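Long-range contacts in tRNA modification GTPase mnmE (Chlorobium tepidum, PDB 3GEE), which hydrolyses GTP and probably takes part in adding a carboxymethylaminomethyl group to the wobble uridine (U34) of certain tRNAs: residues A[234-240]-A[313-319]; A[319-323]-A[362-366]; A[26-31]-A[101-105]. All coordinates share one frame; numbering follows the deposited sequence.

Contact 1: residues A[234-240]-A[313-319]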
loop_
_atom_site.group_PDB
_atom_site.type_symbol
_atom_site.label_atom_id
_atom_site.label_comp_id
_atom_site.label_asym_id
_atom_site.label_seq_id
_atom_site.Cartn_x
_atom_site.Cartn_y
_atom_site.Cartn_z
ATOM N N VAL A 234 -1.355 -13.640 23.342
ATOM C CA VAL A 234 -1.283 -13.764 24.793
ATOM C C VAL A 234 -1.169 -12.372 25.403
ATOM O O VAL A 234 -0.145 -11.700 25.252
ATOM C CB VAL A 234 -0.078 -14.641 25.223
ATOM C CG1 VAL A 234 0.098 -14.638 26.736
ATOM C CG2 VAL A 234 -0.235 -16.063 24.710
ATOM N N SER A 235 -2.232 -11.935 26.073
ATOM C CA SER A 235 -2.243 -10.632 26.730
ATOM C C SER A 235 -1.393 -10.688 27.989
ATOM O O SER A 235 -1.610 -11.532 28.860
ATOM C CB SER A 235 -3.668 -10.201 27.064
ATOM O OG SER A 235 -4.276 -11.129 27.939
ATOM N N THR A 236 -0.411 -9.800 28.068
ATOM C CA THR A 236 0.539 -9.809 29.172
ATOM C C THR A 236 0.640 -8.434 29.827
ATOM O O THR A 236 0.803 -7.417 29.145
ATOM C CB THR A 236 1.946 -10.286 28.724
ATOM O OG1 THR A 236 2.495 -9.353 27.790
ATOM C CG2 THR A 236 1.872 -11.646 28.056
ATOM N N VAL A 237 0.530 -8.413 31.151
ATOM C CA VAL A 237 0.695 -7.180 31.916
ATOM C C VAL A 237 2.101 -7.125 32.504
ATOM O O VAL A 237 2.613 -8.125 33.012
ATOM C CB VAL A 237 -0.362 -7.044 33.042
ATOM C CG1 VAL A 237 -0.109 -5.793 33.872
ATOM C CG2 VAL A 237 -1.765 -7.003 32.455
ATOM N N ILE A 238 2.724 -5.954 32.408
ATOM C CA ILE A 238 4.007 -5.711 33.052
ATOM C C ILE A 238 3.775 -4.789 34.248
ATOM O O ILE A 238 3.504 -3.594 34.089
ATOM C CB ILE A 238 5.047 -5.123 32.071
ATOM C CG1 ILE A 238 5.190 -6.028 30.842
ATOM C CG2 ILE A 238 6.395 -4.957 32.759
ATOM C CD1 ILE A 238 5.685 -5.315 29.600
ATOM N N ALA A 239 3.863 -5.371 35.443
ATOM C CA ALA A 239 3.598 -4.663 36.694
ATOM C C ALA A 239 4.876 -4.382 37.484
ATOM O O ALA A 239 5.951 -4.900 37.164
ATOM C CB ALA A 239 2.605 -5.449 37.544
ATOM N N GLY A 240 4.744 -3.562 38.520
ATOM C CA GLY A 240 5.879 -3.141 39.331
ATOM C C GLY A 240 5.793 -1.660 39.619
ATOM O O GLY A 240 5.195 -0.907 38.851
ATOM N N ALA A 313 -5.999 -11.311 31.771
ATOM C CA ALA A 313 -4.601 -11.149 31.393
ATOM C C ALA A 313 -3.959 -12.520 31.537
ATOM O O ALA A 313 -3.993 -13.110 32.614
ATOM C CB ALA A 313 -3.912 -10.132 32.292
ATOM N N ASP A 314 -3.397 -13.034 30.450
ATOM C CA ASP A 314 -2.888 -14.405 30.422
ATOM C C ASP A 314 -1.606 -14.574 31.227
ATOM O O ASP A 314 -1.407 -15.599 31.880
ATOM C CB ASP A 314 -2.652 -14.864 28.981
ATOM C CG ASP A 314 -3.867 -14.681 28.101
ATOM O OD1 ASP A 314 -4.950 -15.194 28.457
ATOM O OD2 ASP A 314 -3.738 -14.024 27.047
ATOM N N LEU A 315 -0.743 -13.563 31.170
ATOM C CA LEU A 315 0.574 -13.630 31.786
ATOM C C LEU A 315 0.922 -12.314 32.460
ATOM O O LEU A 315 0.897 -11.259 31.831
ATOM C CB LEU A 315 1.627 -13.996 30.732
ATOM C CG LEU A 315 3.129 -13.890 31.009
ATOM C CD1 LEU A 315 3.552 -14.818 32.135
ATOM C CD2 LEU A 315 3.920 -14.199 29.749
ATOM N N ILE A 316 1.233 -12.382 33.751
ATOM C CA ILE A 316 1.692 -11.212 34.487
ATOM C C ILE A 316 3.188 -11.329 34.743
ATOM O O ILE A 316 3.660 -12.344 35.260
ATOM C CB ILE A 316 0.937 -11.013 35.825
ATOM C CG1 ILE A 316 -0.577 -10.993 35.593
ATOM C CG2 ILE A 316 1.393 -9.722 36.493
ATOM C CD1 ILE A 316 -1.410 -11.030 36.859
ATOM N N LEU A 317 3.926 -10.296 34.344
ATOM C CA LEU A 317 5.332 -10.180 34.688
ATOM C C LEU A 317 5.471 -9.089 35.735
ATOM O O LEU A 317 5.239 -7.912 35.442
ATOM C CB LEU A 317 6.191 -9.838 33.463
ATOM C CG LEU A 317 6.247 -10.731 32.217
ATOM C CD1 LEU A 317 7.213 -10.130 31.210
ATOM C CD2 LEU A 317 6.642 -12.168 32.527
ATOM N N TYR A 318 5.821 -9.479 36.960
ATOM C CA TYR A 318 6.125 -8.502 37.997
ATOM C C TYR A 318 7.610 -8.169 38.000
ATOM O O TYR A 318 8.454 -9.028 38.263
ATOM C CB TYR A 318 5.669 -8.952 39.391
ATOM C CG TYR A 318 5.584 -7.787 40.354
ATOM C CD1 TYR A 318 4.367 -7.161 40.612
ATOM C CD2 TYR A 318 6.726 -7.282 40.976
ATOM C CE1 TYR A 318 4.284 -6.073 41.479
ATOM C CE2 TYR A 318 6.657 -6.197 41.841
ATOM C CZ TYR A 318 5.434 -5.597 42.091
ATOM O OH TYR A 318 5.361 -4.520 42.948
ATOM N N LEU A 319 7.913 -6.914 37.686
ATOM C CA LEU A 319 9.276 -6.420 37.697
ATOM C C LEU A 319 9.601 -5.781 39.033
ATOM O O LEU A 319 8.849 -4.945 39.540
ATOM C CB LEU A 319 9.492 -5.399 36.583
ATOM C CG LEU A 319 10.003 -5.877 35.225
ATOM C CD1 LEU A 319 9.958 -4.726 34.248
ATOM C CD2 LEU A 319 11.421 -6.413 35.315
#
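Strand 234-239 and strand 315-319 are parallel neighbours in the central sheet of the G domain. Between them backbone bonds alternate from strand to strand. Val-237 N donates to Leu-315 O (2.9 Å), and Leu-317 N donates to Val-237 O (2.9 Å). Ala-239 N and Leu-319 N continue the pattern. Thr-236, Ile-238, Leu-315 and Leu-317 line one face of the sheet. Thr-236 CG2 lies alongside Leu-315 CB (3.6 Å). Val-237, Ala-239, Ile-316 and Tyr-318 line the other.

At the start of the pair, Asp-314 has CG anti to its carbonyl carbon (chi1 -53°). This brings Asp-314 OD2 to Ser-235 N (2.8 Å), which meets it on the anti side of the carboxylate. Asp-314 OD1 forms a salt bridge with Arg-228. With an alanine here, Ser-235 N would probably lose this acceptor and Arg-228 its charged mate.

At the far end, Gly-240 CA sits over one face of the Tyr-318 ring, 4.0 Å from its centroid, in a CH-pi contact. Gly-240 O accepts a hydrogen bond from Lys-246 NZ. This is consistent with the start of a P-loop (Walker A), reached by a central parallel strand as in other G domains.

Contact 2: residues A[319-323]-A[362-366]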
loop_
_atom_site.group_PDB
_atom_site.type_symbol
_atom_site.label_atom_id
_atom_site.label_comp_id
_atom_site.label_asym_id
_atom_site.label_seq_id
_atom_site.Cartn_x
_atom_site.Cartn_y
_atom_site.Cartn_z
ATOM N N LEU A 319 7.913 -6.914 37.686
ATOM C CA LEU A 319 9.276 -6.420 37.697
ATOM C C LEU A 319 9.601 -5.781 39.033
ATOM O O LEU A 319 8.849 -4.945 39.540
ATOM C CB LEU A 319 9.492 -5.399 36.583
ATOM C CG LEU A 319 10.003 -5.877 35.225
ATOM C CD1 LEU A 319 9.958 -4.726 34.248
ATOM C CD2 LEU A 319 11.421 -6.413 35.315
ATOM N N LEU A 320 10.727 -6.186 39.603
ATOM C CA LEU A 320 11.237 -5.554 40.806
ATOM C C LEU A 320 12.760 -5.480 40.703
ATOM O O LEU A 320 13.397 -6.451 40.284
ATOM C CB LEU A 320 10.761 -6.315 42.055
ATOM C CG LEU A 320 11.573 -7.424 42.732
ATOM C CD1 LEU A 320 10.969 -7.751 44.084
ATOM C CD2 LEU A 320 11.654 -8.673 41.869
ATOM N N ASP A 321 13.345 -4.332 41.043
ATOM C CA ASP A 321 14.797 -4.185 40.884
ATOM C C ASP A 321 15.631 -4.937 41.929
ATOM O O ASP A 321 15.789 -4.505 43.075
ATOM C CB ASP A 321 15.272 -2.731 40.654
ATOM C CG ASP A 321 14.594 -1.713 41.557
ATOM O OD1 ASP A 321 13.459 -1.962 42.019
ATOM O OD2 ASP A 321 15.197 -0.637 41.775
ATOM N N LEU A 322 16.137 -6.084 41.485
ATOM C CA LEU A 322 16.921 -7.015 42.283
ATOM C C LEU A 322 18.078 -6.317 42.977
ATOM O O LEU A 322 18.833 -5.575 42.343
ATOM C CB LEU A 322 17.445 -8.124 41.369
ATOM C CG LEU A 322 18.285 -9.301 41.862
ATOM C CD1 LEU A 322 17.528 -10.170 42.851
ATOM C CD2 LEU A 322 18.719 -10.123 40.663
ATOM N N GLY A 323 18.193 -6.547 44.284
ATOM C CA GLY A 323 19.269 -5.982 45.095
ATOM C C GLY A 323 19.253 -4.471 45.187
ATOM O O GLY A 323 20.085 -3.878 45.877
ATOM N N LEU A 362 19.644 -13.819 46.783
ATOM C CA LEU A 362 18.583 -12.819 46.754
ATOM C C LEU A 362 17.423 -13.295 45.889
ATOM O O LEU A 362 16.263 -13.167 46.283
ATOM C CB LEU A 362 19.111 -11.483 46.232
ATOM C CG LEU A 362 18.587 -10.205 46.897
ATOM C CD1 LEU A 362 19.454 -9.035 46.477
ATOM C CD2 LEU A 362 17.113 -9.919 46.601
ATOM N N ILE A 363 17.742 -13.842 44.714
ATOM C CA ILE A 363 16.742 -14.430 43.823
ATOM C C ILE A 363 15.909 -15.467 44.574
ATOM O O ILE A 363 14.679 -15.401 44.571
ATOM C CB ILE A 363 17.395 -15.041 42.545
ATOM C CG1 ILE A 363 17.646 -13.945 41.503
ATOM C CG2 ILE A 363 16.519 -16.138 41.936
ATOM C CD1 ILE A 363 18.651 -14.324 40.428
ATOM N N ARG A 364 16.589 -16.395 45.246
ATOM C CA ARG A 364 15.924 -17.461 45.988
ATOM C C ARG A 364 15.069 -16.925 47.132
ATOM O O ARG A 364 14.057 -17.524 47.479
ATOM C CB ARG A 364 16.942 -18.466 46.518
ATOM C CG ARG A 364 16.420 -19.897 46.596
ATOM C CD ARG A 364 17.441 -20.858 47.210
ATOM N NE ARG A 364 18.819 -20.547 46.817
ATOM C CZ ARG A 364 19.797 -20.213 47.662
ATOM N NH1 ARG A 364 21.011 -19.940 47.194
ATOM N NH2 ARG A 364 19.571 -20.159 48.973
ATOM N N ALA A 365 15.475 -15.799 47.712
ATOM C CA ALA A 365 14.710 -15.172 48.789
ATOM C C ALA A 365 13.402 -14.564 48.274
ATOM O O ALA A 365 12.362 -14.667 48.929
ATOM C CB ALA A 365 15.553 -14.126 49.506
ATOM N N ILE A 366 13.462 -13.937 47.101
ATOM C CA ILE A 366 12.272 -13.399 46.448
ATOM C C ILE A 366 11.353 -14.554 46.058
ATOM O O ILE A 366 10.132 -14.448 46.165
ATOM C CB ILE A 366 12.621 -12.572 45.187
ATOM C CG1 ILE A 366 13.595 -11.441 45.529
ATOM C CG2 ILE A 366 11.357 -12.001 44.561
ATOM C CD1 ILE A 366 14.149 -10.701 44.331
#
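Leu-320, Leu-322 and Gly-323 meet one side of helix 360-370. This is strand-to-helix packing in the alpha/beta fold of the G domain. Strand 315-321 lies in the central sheet, and Leu-322 and Gly-323 follow in the loop after it.

Most of the contact is apolar, side chain against side chain. Leu-322 is at its middle. Its CG is anti to the backbone N (chi1 -179°), and the end of the side chain comes nearer to the helix than its base does. CD1 then meets three helix residues. Leu-322 CD1 lies 3.7 Å from Ile-366 CD1, 3.8 Å from Leu-362 CD2 and 4.0 Å from Ile-363 CG1. The Leu-322 and Leu-362 side chains run past each other in opposite directions. Those of Ile-363 and Ile-366 cross Leu-322 at a slant. Leu-320 makes a different approach. Leu-320 CD2 meets Ile-366 CD1 tip to tip at 4.0 Å, so this one methyl of Ile-366 touches both leucines.

Leu-322 also touches Ala-350 and Leu-353, which extend the apolar layer. Leu-353 belongs to an Asn-Lys-Leu-Asp sequence, which fits the NKxD motif that reads the guanine base in this superfamily. Ile-363 and Ile-366 both pack on Val-374 of strand 374-376.

The remaining contact is of side chain with backbone. Gly-323 has a positive phi (64°), which favours glycine, and its main chain passes beside Leu-362. There Leu-362 CD1 stands 3.4 Å from Gly-323 CA and 3.5 Å from Gly-323 N.

Contact 3: residues A[26-31]-A[101-105]. With FON (N-{[4-({[(6R)-2-amino-5-formyl-4-oxo-1,4,5,6,7,8-hexahydropteridin-6-yl]methyl}amino)phenyl]carbonyl}-L-glutamic acid), chain C.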
loop_
_atom_site.group_PDB
_atom_site.type_symbol
_atom_site.label_atom_id
_atom_site.label_comp_id
_atom_site.label_asym_id
_atom_site.label_seq_id
_atom_site.Cartn_x
_atom_site.Cartn_y
_atom_site.Cartn_z
ATOM N N GLY A 26 0.005 4.298 -0.407
ATOM C CA GLY A 26 1.417 4.413 -0.701
ATOM C C GLY A 26 1.795 4.356 -2.159
ATOM O O GLY A 26 0.994 4.658 -3.045
ATOM N N VAL A 27 3.039 3.969 -2.397
ATOM C CA VAL A 27 3.605 3.987 -3.725
ATOM C C VAL A 27 3.791 2.560 -4.199
ATOM O O VAL A 27 4.427 1.743 -3.524
ATOM C CB VAL A 27 4.941 4.765 -3.740
ATOM C CG1 VAL A 27 5.698 4.541 -5.031
ATOM C CG2 VAL A 27 4.685 6.247 -3.539
ATOM N N GLY A 28 3.214 2.267 -5.360
ATOM C CA GLY A 28 3.360 0.963 -5.989
ATOM C C GLY A 28 3.154 1.019 -7.488
ATOM O O GLY A 28 2.813 2.068 -8.042
ATOM N N ALA A 29 3.367 -0.118 -8.144
ATOM C CA ALA A 29 3.078 -0.253 -9.563
ATOM C C ALA A 29 1.591 -0.048 -9.849
ATOM O O ALA A 29 1.226 0.664 -10.781
ATOM C CB ALA A 29 3.522 -1.597 -10.054
ATOM N N LEU A 30 0.730 -0.658 -9.044
ATOM C CA LEU A 30 -0.689 -0.627 -9.337
ATOM C C LEU A 30 -1.514 -0.377 -8.103
ATOM O O LEU A 30 -1.098 -0.713 -6.998
ATOM C CB LEU A 30 -1.130 -1.959 -9.944
ATOM C CG LEU A 30 -0.416 -2.518 -11.167
ATOM C CD1 LEU A 30 -0.876 -3.932 -11.359
ATOM C CD2 LEU A 30 -0.695 -1.670 -12.387
ATOM N N ALA A 31 -2.697 0.193 -8.308
ATOM C CA ALA A 31 -3.697 0.365 -7.266
ATOM C C ALA A 31 -5.065 -0.032 -7.824
ATOM O O ALA A 31 -5.255 -0.053 -9.039
ATOM C CB ALA A 31 -3.723 1.800 -6.819
ATOM N N CYS A 101 -5.449 0.933 -11.579
ATOM C CA CYS A 101 -4.707 2.008 -12.244
ATOM C C CYS A 101 -3.258 2.033 -11.786
ATOM O O CYS A 101 -2.857 1.204 -10.969
ATOM C CB CYS A 101 -5.351 3.341 -11.903
ATOM S SG CYS A 101 -5.323 3.660 -10.141
ATOM N N HIS A 102 -2.479 2.983 -12.307
ATOM C CA HIS A 102 -1.097 3.185 -11.854
ATOM C C HIS A 102 -1.064 3.574 -10.380
ATOM O O HIS A 102 -1.851 4.412 -9.928
ATOM C CB HIS A 102 -0.382 4.228 -12.705
ATOM C CG HIS A 102 -0.083 3.764 -14.094
ATOM N ND1 HIS A 102 -0.805 4.182 -15.191
ATOM C CD2 HIS A 102 0.853 2.906 -14.564
ATOM C CE1 HIS A 102 -0.319 3.612 -16.278
ATOM N NE2 HIS A 102 0.688 2.832 -15.926
ATOM N N GLY A 103 -0.153 2.954 -9.638
ATOM C CA GLY A 103 -0.184 3.015 -8.181
ATOM C C GLY A 103 0.470 4.218 -7.533
ATOM O O GLY A 103 1.128 4.084 -6.507
ATOM N N GLY A 104 0.291 5.392 -8.129
ATOM C CA GLY A 104 0.767 6.637 -7.542
ATOM C C GLY A 104 -0.317 7.304 -6.716
ATOM O O GLY A 104 -1.463 7.387 -7.158
ATOM N N PRO A 105 0.035 7.791 -5.510
ATOM C CA PRO A 105 -0.926 8.426 -4.601
ATOM C C PRO A 105 -1.731 9.540 -5.257
ATOM O O PRO A 105 -2.938 9.620 -5.039
ATOM C CB PRO A 105 -0.040 8.987 -3.492
ATOM C CG PRO A 105 1.132 8.080 -3.481
ATOM C CD PRO A 105 1.388 7.754 -4.924
HETATM N N1 FON C . -4.343 -3.007 -14.515
HETATM C C2 FON C . -3.972 -4.303 -14.552
HETATM N NA2 FON C . -4.806 -5.238 -14.026
HETATM N N3 FON C . -2.794 -4.704 -15.097
HETATM C C4 FON C . -1.914 -3.834 -15.639
HETATM O O4 FON C . -0.848 -4.271 -16.124
HETATM C C4A FON C . -2.269 -2.385 -15.611
HETATM N N5 FON C . -1.551 -1.300 -16.126
HETATM C C6 FON C . -2.457 -0.336 -16.777
HETATM C C7 FON C . -3.128 0.327 -15.581
HETATM N N8 FON C . -3.941 -0.712 -14.964
HETATM C C8A FON C . -3.571 -2.025 -15.008
HETATM C C9 FON C . -1.800 0.662 -17.735
HETATM N N10 FON C . -0.955 0.014 -18.728
HETATM C C11 FON C . -1.885 -2.887 -21.584
HETATM C C12 FON C . -1.382 -1.639 -21.943
HETATM C C13 FON C . -1.080 -0.682 -20.975
HETATM C C14 FON C . -1.294 -0.953 -19.627
HETATM C C15 FON C . -1.786 -2.216 -19.262
HETATM C C16 FON C . -2.089 -3.176 -20.230
HETATM C C FON C . -2.189 -3.884 -22.675
HETATM O O FON C . -2.736 -4.941 -22.398
HETATM N N FON C . -1.820 -3.570 -23.924
HETATM C CA FON C . -2.525 -3.880 -25.165
HETATM C CB FON C . -3.878 -3.163 -25.256
HETATM C CG FON C . -4.775 -3.665 -26.392
HETATM C CD FON C . -6.235 -3.676 -25.980
HETATM O OE1 FON C . -6.651 -4.630 -25.282
HETATM O OE2 FON C . -6.981 -2.737 -26.354
HETATM C CT FON C . -1.662 -3.497 -26.339
HETATM O O1 FON C . -1.540 -4.298 -27.296
HETATM O O2 FON C . -1.092 -2.382 -26.311
HETATM C CP1 FON C . -0.297 -1.185 -16.008
HETATM O O3 FON C . 0.186 -0.253 -15.388
#
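Leu-30 and His-102 face each other as a non-hydrogen-bonded pair of antiparallel strands, and both side chains reach the bound folinic acid. They meet its formyl oxygen, O3. His-102 NE2 is 3.2 Å from FON O3, and Leu-30 CD2 is 3.4 Å from the same atom. FON C7 lies over one face of the imidazole. With chi1 of His-102 at -70°, CG lies opposite the carbonyl carbon, and the ring comes beside the ligand. Its ND1 is hydrogen-bonded to Asp-78 OD1, which helps fix the rotation of the ring.

Behind these side chains is the backbone pairing. Ala-31 and Cys-101 form the hydrogen-bonded pair: Ala-31 N donates to Cys-101 O (2.9 Å), and Cys-101 N donates to Ala-31 O (2.7 Å). These strands are neighbours in the mixed sheet of the TrmE N-terminal domain, a member of the folate-binding domain clan. Past the strands, Gly-103 N approaches Ala-29 O from above the carbonyl plane (2.9 Å). Gly-103 O accepts from Gly-28 N (3.0 Å). The Gly-103 backbone packs close to the backbone from Gly-28 to Leu-30.

Further out, Gly-104 takes the N-cap position of helix 105-117. Pro-105 CD, in the first turn, touches Val-27 CG2 (3.9 Å). Pro-105 also packs on Ile-150 of the second subunit, while Lys-476 NZ of that subunit is hydrogen-bonded to the ligand.

How the contacts relate
Contact 3 comes first along the chain, in the N-terminal folate-binding domain. Contact 1 and then contact 2 follow in the G domain. Contacts 1 and 2 have centres about 17 Å apart. They share Leu-319 and strand 315-321, which pairs with strand 234-239 in contact 1 and whose end, with the loop after it, packs on helix 360-370 in contact 2. The same strand thus links the core of the sheet to an outer helix. Contact 3 belongs to a separate sheet. Its centre is about 42 Å from that of contact 1 and about 55 Å from that of contact 2. The folate site, completed by the second subunit, therefore lies in a different domain from the GDP site.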